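Local coordinates for protein thiaminase-I (PDB 4HCW) that belongs to the thiaminase family, whose members share the two-lobed alpha/beta fold of the periplasmic binding proteins, at residues P15-W20 against G299-A304; C119-L124 against Y259-V264; N216-G221 against C236-I241; Y247-I252 against A320-Q325; S156-V161 against V352-L357. One frame throughout, in Å; residues are numbered along the deposited sequence.

Contact 1: residues P15-W20 against G299-A304; sequences PYLPSW and GLTLPA
Pro18 and Gly299 bring the two backbones together, their CA atoms 5.9 Å apart, and the gap is wider between the CA atoms of Leu17 and Thr301, at 7.5 Å. The segment 299-304 comes off helix 290-298 through a Schellman motif, with Leu300 at positive phi as its C-prime residue, and runs into the short, weakly bonded strand 302-303 of the large mixed sheet. Facing it, residues 15-18 lead from strand 8-13 into strand 19-21.

The proline ring makes the closest approach. Its CG sits 3.4 Å from Gly299 O, while CD of Pro18 is 3.5 Å from Thr301 OG1, so the ring meets both oxygens through carbon in van der Waals contact. Trp20 approaches Gly299 obliquely with the benzo part of its indole, CZ2 lying 4.0 Å from Gly299 CA. Leu29 and Cys236 also pack on Pro18. Farther along, Leu300 O takes a hydrogen bond from Ser232 OG, and Thr301 O bonds to Tyr319 OH.

With chi1 of Thr301 at -55°, its methyl lies anti to the backbone N and reaches the leucine: Thr301 CG2 meets Leu17 CD2 at 4.2 Å.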
# COMPACT_ATOMS: atom_id res chain seq x y z
N PRO A 15 8.01 -7.94 -1.53
CA PRO A 15 8.55 -8.13 -2.88
C PRO A 15 7.91 -7.25 -3.94
O PRO A 15 8.39 -7.21 -5.07
CB PRO A 15 8.22 -9.60 -3.16
CG PRO A 15 6.94 -9.82 -2.43
CD PRO A 15 6.98 -8.94 -1.20
N TYR A 16 6.83 -6.56 -3.58
CA TYR A 16 6.09 -5.77 -4.57
C TYR A 16 6.54 -4.31 -4.62
O TYR A 16 5.77 -3.40 -4.32
CB TYR A 16 4.59 -5.88 -4.32
CG TYR A 16 4.08 -7.30 -4.45
CD1 TYR A 16 3.73 -7.83 -5.69
CD2 TYR A 16 3.96 -8.12 -3.33
CE1 TYR A 16 3.27 -9.12 -5.81
CE2 TYR A 16 3.50 -9.42 -3.44
CZ TYR A 16 3.16 -9.91 -4.68
OH TYR A 16 2.70 -11.20 -4.80
N LEU A 17 7.79 -4.12 -5.02
CA LEU A 17 8.35 -2.79 -5.25
C LEU A 17 8.39 -2.55 -6.76
O LEU A 17 8.35 -3.50 -7.54
CB LEU A 17 9.75 -2.69 -4.64
CG LEU A 17 9.82 -2.78 -3.12
CD1 LEU A 17 11.24 -2.53 -2.63
CD2 LEU A 17 8.86 -1.79 -2.48
N PRO A 18 8.46 -1.27 -7.18
CA PRO A 18 8.44 -0.97 -8.62
C PRO A 18 9.62 -1.56 -9.38
O PRO A 18 10.60 -1.99 -8.77
CB PRO A 18 8.51 0.56 -8.65
CG PRO A 18 9.09 0.95 -7.33
CD PRO A 18 8.53 -0.04 -6.37
N SER A 19 9.52 -1.57 -10.71
CA SER A 19 10.61 -2.03 -11.56
C SER A 19 10.71 -1.15 -12.80
O SER A 19 9.79 -0.41 -13.12
CB SER A 19 10.41 -3.49 -11.96
OG SER A 19 9.32 -3.64 -12.85
N TRP A 20 11.85 -1.24 -13.49
CA TRP A 20 12.06 -0.46 -14.70
C TRP A 20 12.27 -1.36 -15.90
O TRP A 20 12.59 -2.54 -15.75
CB TRP A 20 13.26 0.48 -14.53
CG TRP A 20 13.04 1.56 -13.52
CD1 TRP A 20 12.55 2.81 -13.75
CD2 TRP A 20 13.32 1.48 -12.11
NE1 TRP A 20 12.49 3.52 -12.57
CE2 TRP A 20 12.96 2.73 -11.56
CE3 TRP A 20 13.83 0.49 -11.28
CZ2 TRP A 20 13.10 3.00 -10.20
CZ3 TRP A 20 13.97 0.77 -9.93
CH2 TRP A 20 13.60 2.01 -9.40
N GLY A 299 11.92 5.04 -6.76
CA GLY A 299 10.78 4.27 -7.21
C GLY A 299 9.46 4.84 -6.72
O GLY A 299 8.41 4.21 -6.85
N LEU A 300 9.53 6.04 -6.15
CA LEU A 300 8.36 6.73 -5.60
C LEU A 300 7.63 5.89 -4.55
O LEU A 300 6.41 5.98 -4.40
CB LEU A 300 7.39 7.16 -6.70
CG LEU A 300 7.87 8.31 -7.60
CD1 LEU A 300 6.79 8.71 -8.58
CD2 LEU A 300 8.31 9.50 -6.75
N THR A 301 8.39 5.07 -3.83
CA THR A 301 7.83 4.28 -2.75
C THR A 301 7.81 5.14 -1.49
O THR A 301 8.76 5.86 -1.21
CB THR A 301 8.66 3.00 -2.50
OG1 THR A 301 8.76 2.25 -3.71
CG2 THR A 301 8.00 2.14 -1.42
N LEU A 302 6.71 5.06 -0.74
CA LEU A 302 6.54 5.91 0.43
C LEU A 302 6.90 5.18 1.72
O LEU A 302 6.37 4.10 1.99
CB LEU A 302 5.10 6.42 0.52
CG LEU A 302 4.46 6.92 -0.77
CD1 LEU A 302 3.04 7.38 -0.51
CD2 LEU A 302 5.29 8.04 -1.38
N PRO A 303 7.81 5.76 2.51
CA PRO A 303 8.09 5.26 3.86
C PRO A 303 6.87 5.48 4.74
O PRO A 303 6.04 6.34 4.44
CB PRO A 303 9.25 6.13 4.33
CG PRO A 303 9.88 6.64 3.08
CD PRO A 303 8.75 6.83 2.12
N ALA A 304 6.76 4.72 5.83
CA ALA A 304 5.58 4.79 6.69
C ALA A 304 5.75 5.81 7.83
O ALA A 304 4.76 6.31 8.36
CB ALA A 304 5.25 3.42 7.25

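Contact 2: residues C119-L124 against Y259-V264; sequences CSNFLL and YVYTDV
Cys119 and Tyr261 form the antiparallel hydrogen-bonded pair that joins strand 110-125 to strand 260-267 in the mixed sheet. Of its two backbone bonds, Cys119 N to Tyr261 O measures 2.6 Å; the return bond, from Tyr261 N to Cys119 O, is modelled so short that its length is doubtful. A side-chain bond lies beside it: Ser120 OG donates to Tyr259 O at 2.9 Å, with the donor tilted 17° out of the carbonyl plane. The hydroxyl gets there because OG is anti to the serine's own N (chi1 176°).

The apolar contact is between Cys119 CB and Tyr261 CB, 4.0 Å apart. Ser120 CB meets Val260 CG1 at 3.8 Å in plain van der Waals contact, and also rests over a face of the Phe122 ring, offset toward its rim.

The flat groups meet at an edge. Asn121, centre of an inverse gamma turn, places ND2 3.8 Å from Tyr261 CE2, near the ring plane, with amide and ring 82° apart. Gln167 of helix 158-169 also touches Tyr261.

Chemically, then, a side-chain hydroxyl meets the carbonyl of Tyr259 right beside the Cys119-Tyr261 backbone pair, so that main chain and side chain share the polar work.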
# COMPACT_ATOMS: atom_id res chain seq x y z
N CYS A 119 1.07 3.08 1.30
CA CYS A 119 0.58 2.95 -0.07
C CYS A 119 -0.90 3.34 -0.17
O CYS A 119 -1.65 3.19 0.79
CB CYS A 119 0.78 1.51 -0.55
SG CYS A 119 0.84 1.33 -2.34
N SER A 120 -1.29 3.83 -1.34
CA SER A 120 -2.67 4.24 -1.59
C SER A 120 -2.92 4.47 -3.08
O SER A 120 -1.99 4.65 -3.85
CB SER A 120 -3.01 5.51 -0.81
OG SER A 120 -4.32 5.97 -1.12
N ASN A 121 -4.19 4.47 -3.47
CA ASN A 121 -4.57 4.79 -4.84
C ASN A 121 -4.74 6.30 -5.03
O ASN A 121 -5.86 6.81 -4.96
CB ASN A 121 -5.84 4.06 -5.26
CG ASN A 121 -5.63 2.57 -5.44
OD1 ASN A 121 -5.07 2.13 -6.45
ND2 ASN A 121 -6.08 1.78 -4.47
N PHE A 122 -3.64 6.99 -5.26
CA PHE A 122 -3.65 8.45 -5.37
C PHE A 122 -4.19 8.91 -6.72
O PHE A 122 -4.29 8.13 -7.66
CB PHE A 122 -2.25 9.01 -5.17
CG PHE A 122 -1.62 8.64 -3.86
CD1 PHE A 122 -1.92 9.34 -2.71
CD2 PHE A 122 -0.73 7.58 -3.79
CE1 PHE A 122 -1.34 9.00 -1.50
CE2 PHE A 122 -0.14 7.23 -2.59
CZ PHE A 122 -0.45 7.94 -1.44
N LEU A 123 -4.53 10.19 -6.80
CA LEU A 123 -4.97 10.79 -8.06
C LEU A 123 -3.86 11.64 -8.66
O LEU A 123 -3.54 12.71 -8.15
CB LEU A 123 -6.21 11.66 -7.84
CG LEU A 123 -6.77 12.37 -9.07
CD1 LEU A 123 -7.14 11.37 -10.16
CD2 LEU A 123 -7.96 13.24 -8.70
N LEU A 124 -3.28 11.15 -9.75
CA LEU A 124 -2.25 11.90 -10.45
C LEU A 124 -2.88 12.80 -11.51
O LEU A 124 -3.14 12.36 -12.63
CB LEU A 124 -1.23 10.95 -11.10
CG LEU A 124 0.01 11.63 -11.68
CD1 LEU A 124 0.81 12.30 -10.58
CD2 LEU A 124 0.87 10.63 -12.44
N TYR A 259 -8.71 5.89 1.73
CA TYR A 259 -8.12 4.66 2.24
C TYR A 259 -6.66 4.52 1.82
O TYR A 259 -6.30 4.84 0.69
CB TYR A 259 -8.92 3.45 1.75
CG TYR A 259 -10.14 3.13 2.58
CD1 TYR A 259 -11.29 3.92 2.50
CD2 TYR A 259 -10.16 2.05 3.45
CE1 TYR A 259 -12.41 3.63 3.26
CE2 TYR A 259 -11.27 1.76 4.21
CZ TYR A 259 -12.39 2.55 4.11
OH TYR A 259 -13.50 2.27 4.87
N VAL A 260 -5.83 4.04 2.74
CA VAL A 260 -4.43 3.77 2.44
C VAL A 260 -4.04 2.35 2.85
O VAL A 260 -4.70 1.73 3.69
CB VAL A 260 -3.48 4.76 3.15
CG1 VAL A 260 -3.86 6.20 2.82
CG2 VAL A 260 -3.48 4.52 4.65
N TYR A 261 -2.96 1.85 2.26
CA TYR A 261 -2.41 0.56 2.63
C TYR A 261 -1.07 0.77 3.34
O TYR A 261 -0.31 1.67 2.98
CB TYR A 261 -2.20 -0.32 1.40
CG TYR A 261 -3.44 -0.55 0.57
CD1 TYR A 261 -4.37 -1.52 0.92
CD2 TYR A 261 -3.68 0.20 -0.58
CE1 TYR A 261 -5.50 -1.73 0.15
CE2 TYR A 261 -4.81 -0.01 -1.35
CZ TYR A 261 -5.72 -0.97 -0.98
OH TYR A 261 -6.84 -1.18 -1.74
N THR A 262 -0.78 -0.06 4.34
CA THR A 262 0.50 0.02 5.03
C THR A 262 1.16 -1.35 5.13
O THR A 262 0.56 -2.31 5.59
CB THR A 262 0.35 0.59 6.46
OG1 THR A 262 -0.47 -0.27 7.25
CG2 THR A 262 -0.26 1.99 6.42
N ASP A 263 2.41 -1.42 4.68
CA ASP A 263 3.21 -2.63 4.84
C ASP A 263 3.94 -2.58 6.17
O ASP A 263 4.56 -1.57 6.51
CB ASP A 263 4.20 -2.78 3.68
CG ASP A 263 3.51 -3.00 2.35
OD1 ASP A 263 2.48 -3.71 2.33
OD2 ASP A 263 3.99 -2.47 1.33
N VAL A 264 3.87 -3.67 6.93
CA VAL A 264 4.39 -3.68 8.29
C VAL A 264 5.42 -4.78 8.52
O VAL A 264 5.18 -5.95 8.23
CB VAL A 264 3.24 -3.83 9.31
CG1 VAL A 264 3.80 -4.06 10.71
CG2 VAL A 264 2.35 -2.60 9.29

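Contact 3: residues N216-G221 against C236-I241; sequences NSVKQG and CEIKDI
Val218 O accepts Gly221 N at 3.2 Å, and Ile241 CD1, the terminal methyl of the isoleucine, packs against the same oxygen at 3.6 Å. The carbonyl belongs to the last turn of helix 211-219, from which Val218 and Lys219 reach across to Glu237, Ile238 and Ile241.

On the valine, CG1 does the work. It lies anti to the backbone N (chi1 173°), which directs it at the other segment, where it is 4.0 Å from Ile238 CG2. The two side chains cross at about a right angle. Ile241 instead slides past Val218 in the opposite direction, its CD1 again 4.0 Å from Val218 CG1, and continues on to the backbone at Lys219 CA.

The helix end that carries these residues is a Schellman motif with Gly221, at positive phi, as its C-prime residue. Across from it stands the start of helix 239-244, where Ile238 occupies the N-cap position after a short 3-10 turn. Ile215 of helix 211-219 adds to the packing on Glu237 and Ile238, and Tyr247 packs on Val218.

Toward solvent, Lys219 runs extended over Ile238, its CG near the isoleucine's CG2, and its CE reaches 3.3 Å from Glu237 O. The ammonium stops short of a salt bridge, Lys219 NZ being 4.4 Å from Glu237 OE2, so any attraction between them is probably weak and long-range.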
# COMPACT_ATOMS: atom_id res chain seq x y z
N ASN A 216 3.56 5.21 -21.29
CA ASN A 216 4.11 5.44 -22.62
C ASN A 216 3.58 6.73 -23.25
O ASN A 216 4.32 7.46 -23.90
CB ASN A 216 3.81 4.25 -23.54
CG ASN A 216 4.56 3.00 -23.14
OD1 ASN A 216 5.11 2.91 -22.04
ND2 ASN A 216 4.59 2.02 -24.04
N SER A 217 2.29 7.00 -23.04
CA SER A 217 1.66 8.19 -23.59
C SER A 217 2.19 9.47 -22.94
O SER A 217 2.42 10.47 -23.62
CB SER A 217 0.14 8.11 -23.45
OG SER A 217 -0.24 8.01 -22.09
N VAL A 218 2.36 9.43 -21.62
CA VAL A 218 2.88 10.57 -20.88
C VAL A 218 4.32 10.87 -21.30
O VAL A 218 4.70 12.03 -21.47
CB VAL A 218 2.82 10.34 -19.36
CG1 VAL A 218 3.52 11.46 -18.61
CG2 VAL A 218 1.37 10.23 -18.90
N LYS A 219 5.11 9.81 -21.47
CA LYS A 219 6.49 9.94 -21.93
C LYS A 219 6.56 10.58 -23.31
O LYS A 219 7.41 11.44 -23.57
CB LYS A 219 7.18 8.58 -21.97
CG LYS A 219 7.61 8.04 -20.61
CD LYS A 219 8.38 6.73 -20.78
CE LYS A 219 8.95 6.24 -19.47
NZ LYS A 219 9.73 4.98 -19.65
N GLN A 220 5.65 10.17 -24.20
CA GLN A 220 5.65 10.65 -25.58
C GLN A 220 4.99 12.02 -25.73
O GLN A 220 4.79 12.50 -26.85
CB GLN A 220 4.97 9.62 -26.49
CG GLN A 220 5.74 8.31 -26.61
N GLY A 221 4.64 12.64 -24.61
CA GLY A 221 4.12 13.99 -24.61
C GLY A 221 2.65 14.10 -24.98
O GLY A 221 2.10 15.21 -25.03
N CYS A 236 6.65 5.85 -10.93
CA CYS A 236 8.10 6.04 -10.85
C CYS A 236 8.75 6.25 -12.21
O CYS A 236 9.78 6.92 -12.31
CB CYS A 236 8.75 4.85 -10.13
SG CYS A 236 8.80 3.31 -11.09
N GLU A 237 8.15 5.69 -13.26
CA GLU A 237 8.73 5.78 -14.59
C GLU A 237 8.50 7.14 -15.25
O GLU A 237 8.94 7.37 -16.38
CB GLU A 237 8.20 4.65 -15.48
CG GLU A 237 9.25 3.61 -15.83
CD GLU A 237 8.65 2.28 -16.26
OE1 GLU A 237 7.51 1.99 -15.84
OE2 GLU A 237 9.31 1.54 -17.01
N ILE A 238 7.81 8.03 -14.55
CA ILE A 238 7.58 9.38 -15.03
C ILE A 238 7.76 10.40 -13.91
O ILE A 238 7.14 11.47 -13.93
CB ILE A 238 6.17 9.55 -15.64
CG1 ILE A 238 5.10 9.11 -14.64
CG2 ILE A 238 6.04 8.77 -16.94
CD1 ILE A 238 3.69 9.37 -15.11
N LYS A 239 8.61 10.08 -12.94
CA LYS A 239 8.80 10.95 -11.78
C LYS A 239 9.48 12.26 -12.17
O LYS A 239 9.41 13.25 -11.43
CB LYS A 239 9.60 10.23 -10.69
CG LYS A 239 11.09 10.54 -10.68
CD LYS A 239 11.77 9.92 -9.48
CE LYS A 239 13.18 10.47 -9.29
NZ LYS A 239 14.01 10.28 -10.51
N ASP A 240 10.13 12.27 -13.33
CA ASP A 240 10.77 13.48 -13.84
C ASP A 240 9.74 14.42 -14.45
O ASP A 240 9.75 15.62 -14.19
CB ASP A 240 11.83 13.11 -14.88
CG ASP A 240 12.94 12.25 -14.31
OD1 ASP A 240 13.36 12.50 -13.16
OD2 ASP A 240 13.39 11.32 -15.01
N ILE A 241 8.85 13.86 -15.26
CA ILE A 241 7.79 14.63 -15.90
C ILE A 241 6.81 15.18 -14.86
O ILE A 241 6.28 16.28 -15.02
CB ILE A 241 7.04 13.77 -16.94
CG1 ILE A 241 8.03 13.19 -17.95
CG2 ILE A 241 5.97 14.59 -17.64
CD1 ILE A 241 7.38 12.36 -19.04

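Contact 4: residues Y247-I252 against A320-Q325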
# COMPACT_ATOMS: atom_id res chain seq x y z
N TYR A 247 2.86 17.97 -12.13
CA TYR A 247 1.70 17.12 -11.93
C TYR A 247 1.30 17.15 -10.45
O TYR A 247 2.16 17.21 -9.57
CB TYR A 247 2.01 15.68 -12.35
CG TYR A 247 1.78 15.39 -13.82
CD1 TYR A 247 2.61 15.93 -14.79
CD2 TYR A 247 0.74 14.57 -14.23
CE1 TYR A 247 2.41 15.66 -16.13
CE2 TYR A 247 0.53 14.30 -15.57
CZ TYR A 247 1.37 14.84 -16.52
OH TYR A 247 1.16 14.57 -17.85
N ASN A 248 0.00 17.11 -10.19
CA ASN A 248 -0.49 17.11 -8.81
C ASN A 248 -0.96 15.73 -8.35
O ASN A 248 -1.54 14.96 -9.13
CB ASN A 248 -1.60 18.14 -8.63
CG ASN A 248 -1.06 19.53 -8.34
OD1 ASN A 248 -0.94 19.93 -7.18
ND2 ASN A 248 -0.72 20.26 -9.39
N VAL A 249 -0.71 15.43 -7.08
CA VAL A 249 -1.10 14.15 -6.50
C VAL A 249 -1.78 14.38 -5.15
O VAL A 249 -1.28 15.14 -4.32
CB VAL A 249 0.11 13.20 -6.36
CG1 VAL A 249 1.27 13.90 -5.66
CG2 VAL A 249 -0.28 11.93 -5.63
N GLN A 250 -2.91 13.72 -4.93
CA GLN A 250 -3.69 13.93 -3.71
C GLN A 250 -4.31 12.64 -3.18
O GLN A 250 -4.41 11.64 -3.89
CB GLN A 250 -4.79 14.97 -3.95
CG GLN A 250 -5.77 14.58 -5.04
CD GLN A 250 -6.99 15.48 -5.08
OE1 GLN A 250 -7.51 15.79 -6.15
NE2 GLN A 250 -7.45 15.90 -3.91
N LEU A 251 -4.74 12.69 -1.92
CA LEU A 251 -5.49 11.60 -1.31
C LEU A 251 -6.96 11.71 -1.66
O LEU A 251 -7.64 12.63 -1.21
CB LEU A 251 -5.34 11.63 0.21
CG LEU A 251 -4.20 10.83 0.84
CD1 LEU A 251 -4.23 11.00 2.35
CD2 LEU A 251 -4.30 9.37 0.46
N ILE A 252 -7.45 10.77 -2.45
CA ILE A 252 -8.87 10.73 -2.78
C ILE A 252 -9.48 9.39 -2.39
O ILE A 252 -8.99 8.33 -2.77
CB ILE A 252 -9.13 10.99 -4.27
CG1 ILE A 252 -8.17 10.17 -5.13
CG2 ILE A 252 -8.99 12.47 -4.58
CD1 ILE A 252 -8.76 9.71 -6.43
N ALA A 320 6.52 15.99 -1.17
CA ALA A 320 6.11 17.16 -0.40
C ALA A 320 4.59 17.25 -0.30
O ALA A 320 4.04 17.52 0.77
CB ALA A 320 6.68 18.43 -1.01
N GLN A 321 3.91 17.04 -1.42
CA GLN A 321 2.45 17.11 -1.47
C GLN A 321 1.81 16.03 -0.61
O GLN A 321 0.80 16.28 0.06
CB GLN A 321 1.96 17.00 -2.91
CG GLN A 321 2.45 18.10 -3.83
CD GLN A 321 1.88 17.97 -5.24
OE1 GLN A 321 1.01 17.15 -5.50
NE2 GLN A 321 2.39 18.79 -6.15
N LEU A 322 2.39 14.84 -0.63
CA LEU A 322 1.85 13.72 0.13
C LEU A 322 2.04 13.92 1.63
O LEU A 322 1.23 13.46 2.43
CB LEU A 322 2.50 12.41 -0.32
CG LEU A 322 2.27 12.05 -1.79
CD1 LEU A 322 2.88 10.70 -2.12
CD2 LEU A 322 0.79 12.08 -2.12
N SER A 323 3.11 14.61 2.00
CA SER A 323 3.37 14.93 3.40
C SER A 323 2.31 15.89 3.93
O SER A 323 1.80 15.73 5.04
CB SER A 323 4.76 15.54 3.57
OG SER A 323 5.04 15.81 4.93
N GLN A 324 1.98 16.89 3.12
CA GLN A 324 0.93 17.84 3.45
C GLN A 324 -0.42 17.14 3.47
O GLN A 324 -1.29 17.45 4.29
CB GLN A 324 0.93 19.00 2.45
CG GLN A 324 -0.16 20.04 2.68
CD GLN A 324 -1.45 19.73 1.93
OE1 GLN A 324 -1.47 18.87 1.05
NE2 GLN A 324 -2.52 20.42 2.28
N GLN A 325 -0.58 16.18 2.56
CA GLN A 325 -1.84 15.45 2.42
C GLN A 325 -2.10 14.57 3.64
O GLN A 325 -3.21 14.57 4.18
CB GLN A 325 -1.80 14.59 1.16
CG GLN A 325 -3.15 14.41 0.50
CD GLN A 325 -3.54 15.59 -0.37
OE1 GLN A 325 -4.70 15.73 -0.75
NE2 GLN A 325 -2.57 16.44 -0.68
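Gln321 reaches out from the helix to take the backbone of Val249: Val249 N donates to Gln321 OE1 at 2.9 Å, nearly straight and in the plane of the amide carbonyl. The glutamine chain is extended beyond CG, and its OE1 also touches Val249 CG1 at 3.3 Å. One turn later Gln325 does the same for Leu251, but weakly, with Leu251 N 3.3 Å from Gln325 OE1. A bend at chi2 (81°) turns its amide, with OE1, toward that N-H. Gln325 CG packs 3.6 Å from Leu251 CB. Leu322, next to Gln321 on the helix, packs its CD2 on Val249 CG2 at 3.7 Å, the side chains crossing at about a right angle.

This is helix 317-328 lying against strand 248-250 at the edge of the mixed sheet, their axes 8.0 Å apart and 28° from parallel. The two glutamines, four residues apart on the helix, thus bond to the N-H groups of Val249 and, weakly, Leu251, two residues apart, while Asn248 and Gln250 pair on the other side with strand 110-125.

Further bonds, two of them weak, help to orient both amides. Gln325 NE2 gives a weak bond to Gln321 O at 3.5 Å, and Lys329 NZ bonds to both Gln325 OE1 and Leu251 O. Gln321 NE2 turns back to Asn317 OD1 in a weak bond.

Contact 5: residues S156-V161 against V352-L357; sequences SSSFTV and VLRPFL
Arg354 presents the edge of its guanidinium to the start of helix 158-169, with Ser158 N and OG near its plane; the hydroxyl oxygen Ser158 OG is 3.5 Å from Arg354 NH1. Ser156 O approaches the same nitrogen obliquely: Arg354 NH1 is 2.9 Å away, but the N-H...O angle is 124°, and the bond is weak. The other flat group, the Phe356 ring, turns an edge to Val352 O and Leu353 O of its own segment.

Ser156, at positive phi, is the C-prime residue of the Schellman motif that ends helix 151-155, so the arginine reaches the corner between two successive helices. Arg354 CD lies 3.8 Å from Ser156 CB, and beyond CD a bend at chi3 (-75°) turns the guanidinium toward Ser156 O and Ser158.

Deeper in, Val161 faces the C-terminal turn after helix 343-353. Its CG1 touches Leu357 CD1 at 3.7 Å and Leu353 CB at 3.9 Å. Tyr199 of helix 193-203 packs on both Val161 and Leu357.

The contact thus sets a small apolar patch beside a weak polar contact: the three hydrocarbon side chains join the chain's last turn to helix 158-169, and the arginine probably adds a modest electrostatic pull on the carbonyl of Ser156.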
# COMPACT_ATOMS: atom_id res chain seq x y z
N SER A 156 -10.38 -4.97 -13.51
CA SER A 156 -11.11 -5.64 -12.43
C SER A 156 -10.23 -6.61 -11.64
O SER A 156 -10.54 -7.80 -11.55
CB SER A 156 -12.35 -6.35 -12.96
OG SER A 156 -13.28 -5.43 -13.50
N SER A 157 -9.14 -6.10 -11.09
CA SER A 157 -8.25 -6.91 -10.27
C SER A 157 -8.97 -7.35 -9.00
O SER A 157 -9.69 -6.56 -8.39
CB SER A 157 -6.99 -6.12 -9.91
OG SER A 157 -6.29 -5.73 -11.07
N SER A 158 -8.77 -8.60 -8.62
CA SER A 158 -9.45 -9.19 -7.46
C SER A 158 -9.27 -8.35 -6.20
O SER A 158 -10.22 -8.09 -5.47
CB SER A 158 -8.95 -10.61 -7.21
OG SER A 158 -9.13 -11.42 -8.36
N PHE A 159 -8.03 -7.91 -5.97
CA PHE A 159 -7.70 -7.13 -4.79
C PHE A 159 -8.33 -5.74 -4.83
O PHE A 159 -8.61 -5.15 -3.79
CB PHE A 159 -6.18 -7.02 -4.65
CG PHE A 159 -5.71 -6.56 -3.31
CD1 PHE A 159 -5.67 -7.44 -2.24
CD2 PHE A 159 -5.32 -5.25 -3.11
CE1 PHE A 159 -5.24 -7.02 -0.99
CE2 PHE A 159 -4.89 -4.82 -1.87
CZ PHE A 159 -4.85 -5.71 -0.81
N THR A 160 -8.55 -5.23 -6.03
CA THR A 160 -9.13 -3.90 -6.21
C THR A 160 -10.66 -3.96 -6.19
O THR A 160 -11.31 -3.10 -5.60
CB THR A 160 -8.65 -3.24 -7.51
OG1 THR A 160 -7.22 -3.24 -7.55
CG2 THR A 160 -9.16 -1.81 -7.61
N VAL A 161 -11.21 -4.98 -6.84
CA VAL A 161 -12.65 -5.20 -6.83
C VAL A 161 -13.15 -5.41 -5.40
O VAL A 161 -14.14 -4.82 -4.99
CB VAL A 161 -13.04 -6.43 -7.68
CG1 VAL A 161 -14.49 -6.82 -7.44
CG2 VAL A 161 -12.78 -6.16 -9.15
N VAL A 352 -17.45 -13.15 -6.92
CA VAL A 352 -18.88 -12.99 -6.76
C VAL A 352 -19.33 -11.61 -7.26
O VAL A 352 -20.35 -11.48 -7.94
CB VAL A 352 -19.31 -13.16 -5.29
CG1 VAL A 352 -20.78 -12.81 -5.10
CG2 VAL A 352 -19.04 -14.58 -4.83
N LEU A 353 -18.54 -10.59 -6.93
CA LEU A 353 -18.89 -9.21 -7.24
C LEU A 353 -18.81 -8.87 -8.73
O LEU A 353 -19.65 -8.12 -9.23
CB LEU A 353 -18.00 -8.25 -6.44
CG LEU A 353 -18.17 -8.28 -4.92
CD1 LEU A 353 -17.05 -7.49 -4.25
CD2 LEU A 353 -19.52 -7.72 -4.52
N ARG A 354 -17.81 -9.41 -9.42
CA ARG A 354 -17.54 -9.05 -10.81
C ARG A 354 -18.72 -9.07 -11.80
O ARG A 354 -18.87 -8.14 -12.58
CB ARG A 354 -16.34 -9.84 -11.37
CG ARG A 354 -15.00 -9.18 -11.10
CD ARG A 354 -13.93 -9.67 -12.07
NE ARG A 354 -13.47 -11.01 -11.76
CZ ARG A 354 -12.40 -11.28 -11.03
NH1 ARG A 354 -11.67 -10.30 -10.53
NH2 ARG A 354 -12.05 -12.54 -10.80
N PRO A 355 -19.56 -10.13 -11.77
CA PRO A 355 -20.71 -10.12 -12.68
C PRO A 355 -21.66 -8.94 -12.44
O PRO A 355 -22.35 -8.52 -13.36
CB PRO A 355 -21.41 -11.44 -12.37
CG PRO A 355 -20.34 -12.32 -11.86
CD PRO A 355 -19.44 -11.42 -11.07
N PHE A 356 -21.67 -8.43 -11.21
CA PHE A 356 -22.55 -7.32 -10.86
C PHE A 356 -21.87 -5.97 -11.07
O PHE A 356 -22.32 -4.95 -10.55
CB PHE A 356 -23.00 -7.45 -9.40
CG PHE A 356 -23.74 -8.72 -9.11
CD1 PHE A 356 -25.11 -8.80 -9.25
CD2 PHE A 356 -23.05 -9.85 -8.69
CE1 PHE A 356 -25.79 -9.97 -8.99
CE2 PHE A 356 -23.72 -11.03 -8.42
CZ PHE A 356 -25.10 -11.09 -8.57
N LEU A 357 -20.80 -5.97 -11.85
CA LEU A 357 -20.05 -4.74 -12.11
C LEU A 357 -19.95 -4.46 -13.61
O LEU A 357 -20.97 -4.40 -14.30
CB LEU A 357 -18.65 -4.83 -11.51
CG LEU A 357 -18.58 -5.18 -10.02
CD1 LEU A 357 -17.14 -5.27 -9.55
CD2 LEU A 357 -19.37 -4.18 -9.19

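From the N terminus, contact 1 opens at 15-20, contact 2 at 119-124 and contact 5 at 156-161. Contact 3, a local pairing, opens at 216-221 and closes at 236-241, nested inside all three. Contact 4 then opens at 247-252. The closures follow in order: contact 2 at 259-264, nested within contact 1; contact 1 at 299-304; contact 4 at 320-325, having crossed contacts 1 and 2; and contact 5 at the C terminus, enclosing contacts 3 and 4 and crossing 1 and 2. Contacts 1, 2 and 4 meet on the mixed sheet, where Phe122 touches Leu302, Val249 and Leu251. Cys236 links contact 3 to contact 1, and Phe159 joins contact 5 to Tyr261.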